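Local coordinates for protein putative aminopeptidase (Leishmania major, PDB 5NTH) that probably removes amino acids from the N-termini of peptides as an M17 metalloaminopeptidase, with two manganese ions and the ligand actinonin bound at its active site, at residues A[277-282]-A[327-332]; A[333-338]-A[530-535]. All blocks are in the same frame, centred on the assembly; numbering follows the deposited sequence.

Contact 1 of 2, residues A[277-282]-A[327-332]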
# COMPACT_ATOMS: atom_id res chain seq x y z
N VAL A 277 -11.56 -36.64 -9.25
CA VAL A 277 -11.82 -37.90 -8.62
C VAL A 277 -13.30 -37.88 -8.27
O VAL A 277 -13.77 -36.94 -7.61
CB VAL A 277 -11.01 -38.06 -7.34
CG1 VAL A 277 -11.22 -39.46 -6.75
CG2 VAL A 277 -9.53 -37.80 -7.60
N THR A 278 -14.02 -38.91 -8.73
CA THR A 278 -15.43 -39.04 -8.47
C THR A 278 -15.74 -40.42 -7.92
O THR A 278 -15.35 -41.43 -8.50
CB THR A 278 -16.27 -38.81 -9.71
OG1 THR A 278 -16.16 -37.45 -10.13
CG2 THR A 278 -17.75 -39.13 -9.39
N LEU A 279 -16.46 -40.43 -6.80
CA LEU A 279 -16.97 -41.64 -6.18
C LEU A 279 -18.47 -41.60 -6.34
O LEU A 279 -19.07 -40.52 -6.21
CB LEU A 279 -16.64 -41.68 -4.68
CG LEU A 279 -15.24 -42.17 -4.34
CD1 LEU A 279 -14.18 -41.19 -4.84
CD2 LEU A 279 -15.08 -42.41 -2.85
N ARG A 280 -19.07 -42.75 -6.62
CA ARG A 280 -20.52 -42.83 -6.78
C ARG A 280 -21.10 -44.19 -6.37
O ARG A 280 -20.50 -45.24 -6.65
CB ARG A 280 -20.91 -42.52 -8.22
CG ARG A 280 -20.26 -43.46 -9.23
CD ARG A 280 -20.94 -43.45 -10.59
NE ARG A 280 -22.42 -43.51 -10.47
CZ ARG A 280 -23.21 -44.56 -10.70
NH1 ARG A 280 -22.72 -45.74 -11.07
NH2 ARG A 280 -24.53 -44.42 -10.55
N TYR A 281 -22.26 -44.14 -5.72
CA TYR A 281 -23.00 -45.32 -5.26
C TYR A 281 -24.39 -45.28 -5.85
O TYR A 281 -25.05 -44.23 -5.78
CB TYR A 281 -23.14 -45.31 -3.74
CG TYR A 281 -23.61 -46.60 -3.09
CD1 TYR A 281 -22.95 -47.81 -3.30
CD2 TYR A 281 -24.66 -46.59 -2.18
CE1 TYR A 281 -23.36 -48.99 -2.64
CE2 TYR A 281 -25.10 -47.75 -1.52
CZ TYR A 281 -24.45 -48.96 -1.75
OH TYR A 281 -24.88 -50.11 -1.09
N ARG A 282 -24.80 -46.41 -6.47
CA ARG A 282 -26.21 -46.72 -6.70
C ARG A 282 -26.74 -47.43 -5.46
O ARG A 282 -26.19 -48.45 -5.02
CB ARG A 282 -26.45 -47.61 -7.92
CG ARG A 282 -27.96 -47.89 -8.21
CD ARG A 282 -28.22 -48.60 -9.55
NE ARG A 282 -27.20 -48.13 -10.50
CZ ARG A 282 -27.36 -47.30 -11.54
NH1 ARG A 282 -26.27 -46.95 -12.24
NH2 ARG A 282 -28.57 -46.86 -11.93
N GLY A 327 -15.63 -31.46 3.04
CA GLY A 327 -17.02 -31.43 3.47
C GLY A 327 -17.90 -32.42 2.70
O GLY A 327 -18.46 -33.35 3.29
N VAL A 328 -17.97 -32.25 1.37
CA VAL A 328 -18.74 -33.17 0.53
C VAL A 328 -18.17 -34.59 0.45
O VAL A 328 -18.92 -35.53 0.33
CB VAL A 328 -18.98 -32.66 -0.92
CG1 VAL A 328 -19.64 -31.29 -0.93
CG2 VAL A 328 -17.69 -32.65 -1.72
N PHE A 329 -16.85 -34.76 0.47
CA PHE A 329 -16.27 -36.11 0.47
C PHE A 329 -16.70 -36.88 1.71
O PHE A 329 -17.16 -38.01 1.60
CB PHE A 329 -14.76 -36.04 0.48
CG PHE A 329 -14.06 -37.38 0.60
CD1 PHE A 329 -14.25 -38.37 -0.35
CD2 PHE A 329 -13.13 -37.61 1.63
CE1 PHE A 329 -13.54 -39.57 -0.25
CE2 PHE A 329 -12.44 -38.82 1.74
CZ PHE A 329 -12.64 -39.80 0.79
N CYS A 330 -16.53 -36.28 2.87
CA CYS A 330 -16.87 -36.93 4.12
C CYS A 330 -18.39 -37.04 4.32
O CYS A 330 -18.84 -37.96 4.97
CB CYS A 330 -16.25 -36.21 5.32
SG CYS A 330 -14.46 -36.18 5.35
N ALA A 331 -19.18 -36.10 3.81
CA ALA A 331 -20.63 -36.28 3.73
C ALA A 331 -21.00 -37.50 2.90
O ALA A 331 -21.80 -38.34 3.34
CB ALA A 331 -21.32 -35.07 3.19
N PHE A 332 -20.42 -37.65 1.71
CA PHE A 332 -20.60 -38.90 0.93
C PHE A 332 -20.41 -40.18 1.77
O PHE A 332 -21.22 -41.10 1.71
CB PHE A 332 -19.67 -38.93 -0.27
CG PHE A 332 -19.73 -40.19 -1.08
CD1 PHE A 332 -20.70 -40.36 -2.05
CD2 PHE A 332 -18.76 -41.16 -0.94
CE1 PHE A 332 -20.72 -41.50 -2.84
CE2 PHE A 332 -18.77 -42.29 -1.72
CZ PHE A 332 -19.76 -42.48 -2.66

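Contact 2 of 2, residues A[333-338]-A[530-535]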
# COMPACT_ATOMS: atom_id res chain seq x y z
N ILE A 333 -19.36 -40.20 2.58
CA ILE A 333 -18.98 -41.37 3.37
C ILE A 333 -20.04 -41.69 4.40
O ILE A 333 -20.43 -42.85 4.53
CB ILE A 333 -17.64 -41.12 4.05
CG1 ILE A 333 -16.57 -41.11 2.96
CG2 ILE A 333 -17.34 -42.16 5.15
CD1 ILE A 333 -15.16 -40.86 3.46
N ALA A 334 -20.49 -40.66 5.11
CA ALA A 334 -21.48 -40.80 6.15
C ALA A 334 -22.84 -41.24 5.59
O ALA A 334 -23.48 -42.17 6.13
CB ALA A 334 -21.63 -39.49 6.87
N VAL A 335 -23.27 -40.58 4.53
CA VAL A 335 -24.49 -40.95 3.82
C VAL A 335 -24.43 -42.38 3.36
O VAL A 335 -25.29 -43.16 3.72
CB VAL A 335 -24.74 -40.07 2.60
CG1 VAL A 335 -25.86 -40.65 1.76
CG2 VAL A 335 -25.11 -38.67 3.05
N VAL A 336 -23.44 -42.75 2.57
CA VAL A 336 -23.30 -44.14 2.18
C VAL A 336 -23.25 -45.10 3.37
O VAL A 336 -23.79 -46.20 3.30
CB VAL A 336 -22.09 -44.35 1.28
CG1 VAL A 336 -21.71 -45.82 1.17
CG2 VAL A 336 -22.37 -43.78 -0.08
N ARG A 337 -22.58 -44.71 4.45
CA ARG A 337 -22.51 -45.57 5.62
C ARG A 337 -23.89 -45.78 6.21
O ARG A 337 -24.19 -46.87 6.71
CB ARG A 337 -21.58 -44.99 6.68
CG ARG A 337 -20.19 -45.53 6.55
CD ARG A 337 -19.18 -44.79 7.40
NE ARG A 337 -17.85 -45.41 7.31
CZ ARG A 337 -16.72 -44.85 7.74
NH1 ARG A 337 -16.72 -43.63 8.30
NH2 ARG A 337 -15.59 -45.49 7.58
N SER A 338 -24.70 -44.72 6.20
CA SER A 338 -26.04 -44.79 6.73
C SER A 338 -26.91 -45.74 5.84
O SER A 338 -27.65 -46.61 6.34
CB SER A 338 -26.62 -43.38 6.85
OG SER A 338 -27.96 -43.39 7.35
N LEU A 530 -24.21 -30.34 7.08
CA LEU A 530 -25.15 -29.58 6.30
C LEU A 530 -25.79 -30.52 5.28
O LEU A 530 -27.01 -30.61 5.18
CB LEU A 530 -24.46 -28.41 5.63
CG LEU A 530 -25.36 -27.56 4.72
CD1 LEU A 530 -26.49 -26.84 5.45
CD2 LEU A 530 -24.46 -26.59 3.99
N VAL A 531 -24.93 -31.25 4.57
CA VAL A 531 -25.31 -32.15 3.48
C VAL A 531 -26.07 -33.40 3.94
O VAL A 531 -26.99 -33.86 3.27
CB VAL A 531 -24.06 -32.59 2.73
CG1 VAL A 531 -24.29 -33.81 1.86
CG2 VAL A 531 -23.58 -31.46 1.86
N PHE A 532 -25.65 -33.96 5.05
CA PHE A 532 -26.39 -35.02 5.68
C PHE A 532 -27.83 -34.57 5.94
O PHE A 532 -28.75 -35.24 5.52
CB PHE A 532 -25.69 -35.45 6.95
CG PHE A 532 -26.12 -36.79 7.45
CD1 PHE A 532 -27.19 -36.92 8.29
CD2 PHE A 532 -25.44 -37.95 7.04
CE1 PHE A 532 -27.57 -38.17 8.75
CE2 PHE A 532 -25.81 -39.21 7.50
CZ PHE A 532 -26.88 -39.32 8.36
N GLU A 533 -28.02 -33.42 6.56
CA GLU A 533 -29.39 -32.92 6.84
C GLU A 533 -30.15 -32.67 5.56
O GLU A 533 -31.26 -33.20 5.37
CB GLU A 533 -29.39 -31.64 7.66
CG GLU A 533 -29.41 -31.89 9.15
CD GLU A 533 -30.67 -32.62 9.65
OE1 GLU A 533 -31.80 -32.25 9.23
OE2 GLU A 533 -30.52 -33.58 10.47
N PHE A 534 -29.56 -31.85 4.69
CA PHE A 534 -30.16 -31.47 3.45
C PHE A 534 -30.69 -32.66 2.66
O PHE A 534 -31.83 -32.64 2.22
CB PHE A 534 -29.16 -30.66 2.61
CG PHE A 534 -29.70 -30.23 1.29
CD1 PHE A 534 -30.61 -29.18 1.21
CD2 PHE A 534 -29.34 -30.90 0.13
CE1 PHE A 534 -31.13 -28.79 -0.01
CE2 PHE A 534 -29.85 -30.52 -1.10
CZ PHE A 534 -30.75 -29.46 -1.17
N LEU A 535 -29.88 -33.70 2.52
CA LEU A 535 -30.29 -34.93 1.84
C LEU A 535 -31.27 -35.78 2.65
O LEU A 535 -32.16 -36.38 2.07
CB LEU A 535 -29.08 -35.76 1.48
CG LEU A 535 -28.10 -35.06 0.54
CD1 LEU A 535 -26.91 -35.93 0.20
CD2 LEU A 535 -28.81 -34.65 -0.74

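Contact 1 of 2, residues A[277-282]-A[327-332]
Phe332 carries CG anti to its backbone N (chi1 177°), which takes the ring from the helix to the strand, where it crosses the side chain of Leu279, whose CG stands beside its own backbone N (chi1 -82°), at about a right angle. Leu279 CB lies 3.7 Å from Phe332 CE2, approaching the ring obliquely. Further out on the same leucine, CD2 bridges two aromatics: it sits 3.9 Å from Phe332 CE2 and 4.1 Å from Phe329 CE1, where it reaches the edge of the second ring near its plane. The outer end of the Phe332 ring also rests against the strand backbone, with CZ 4.0 Å from Arg280 N and CE1 4.2 Å from Tyr281 N. Tyr281 starts out toward the helix, but its far end turns off and its OH hydrogen-bonds Lys340, farther along that helix.

The axes pass 10.4 Å apart at 27°, a helix laid over the mixed sheet of the M17 catalytic domain. Strand 275-282 is hydrogen-bonded to strands 246-251 and 349-361; Val354 of the latter also touches Phe332, while Ala240 of helix 229-243 touches Leu279. One leucine methylene and one methyl against two phenyl rings, with strand backbone beside them, imply a join that rests mainly on dispersion and the exclusion of water.

Contact 2 of 2, residues A[333-338]-A[530-535]
Phe532 reaches from the C-terminal helix to the two consecutive residues Ala334 and Val335, and most of the meeting takes place along the CD2-CE2 side of its ring. CD2 lies 4.1 Å from Ala334 CB and equally 4.1 Å from Val335 CG2, so one ring carbon meets both side chains. Next to it, CE2 comes 4.0 Å from Ala334 O, which stands at the ring edge near its plane; that oxygen already accepts the helical hydrogen bond from Ser338 N. With CG1 anti to the backbone N (chi1 170°), Val335 leaves CG2 as the branch that meets the phenylalanine, and the two side chains run alongside each other, pointing opposite ways.

Around this closer part the spacing is a little wider. Val335 CG2 and Leu535 CD1 are 4.3 Å apart, and Ser338 CB is 4.3 Å from Phe532 CE2, while Ser338 OG is hydrogen-bonded to Glu205. All five touching residues are buried, so the contact has no solvent side of its own; the partly exposed Arg337 turns its end away from it.

The two axes pass 10.1 Å apart and are inclined at 45°. Helix 203-221 touches both partners, through Ser212 at Ala334 and Ile209 at Phe532, and Phe346 adds an edge-to-face ring contact to Phe532. Leu535 O is hydrogen-bonded to His348 NE2, just before strand 349-361. Helix 229-243 packs beside helix 323-341 and helix 439-452 beside helix 528-536, so the pair has helices of the catalytic domain around it.

Both contacts are buried and share helix 323-341: contact 1 uses its earlier part (327-332) to seat it on strand 275-282, contact 2 the part that follows (333-338) to join it to helix 528-536. Their centres are 10 Å apart and they touch directly, Ala331 CB lying 3.5 Å from Val531 CG1 and Tyr281 CB 4.0 Å from Val336 CG2. Each is apolar and led by phenylalanine, but the roles differ. In contact 1 the helix supplies two rings to a strand leucine; in contact 2 it supplies small side chains that receive a ring from its partner. Contact 1 is also the nearer to the manganese site, whereas contact 2 lies away from it.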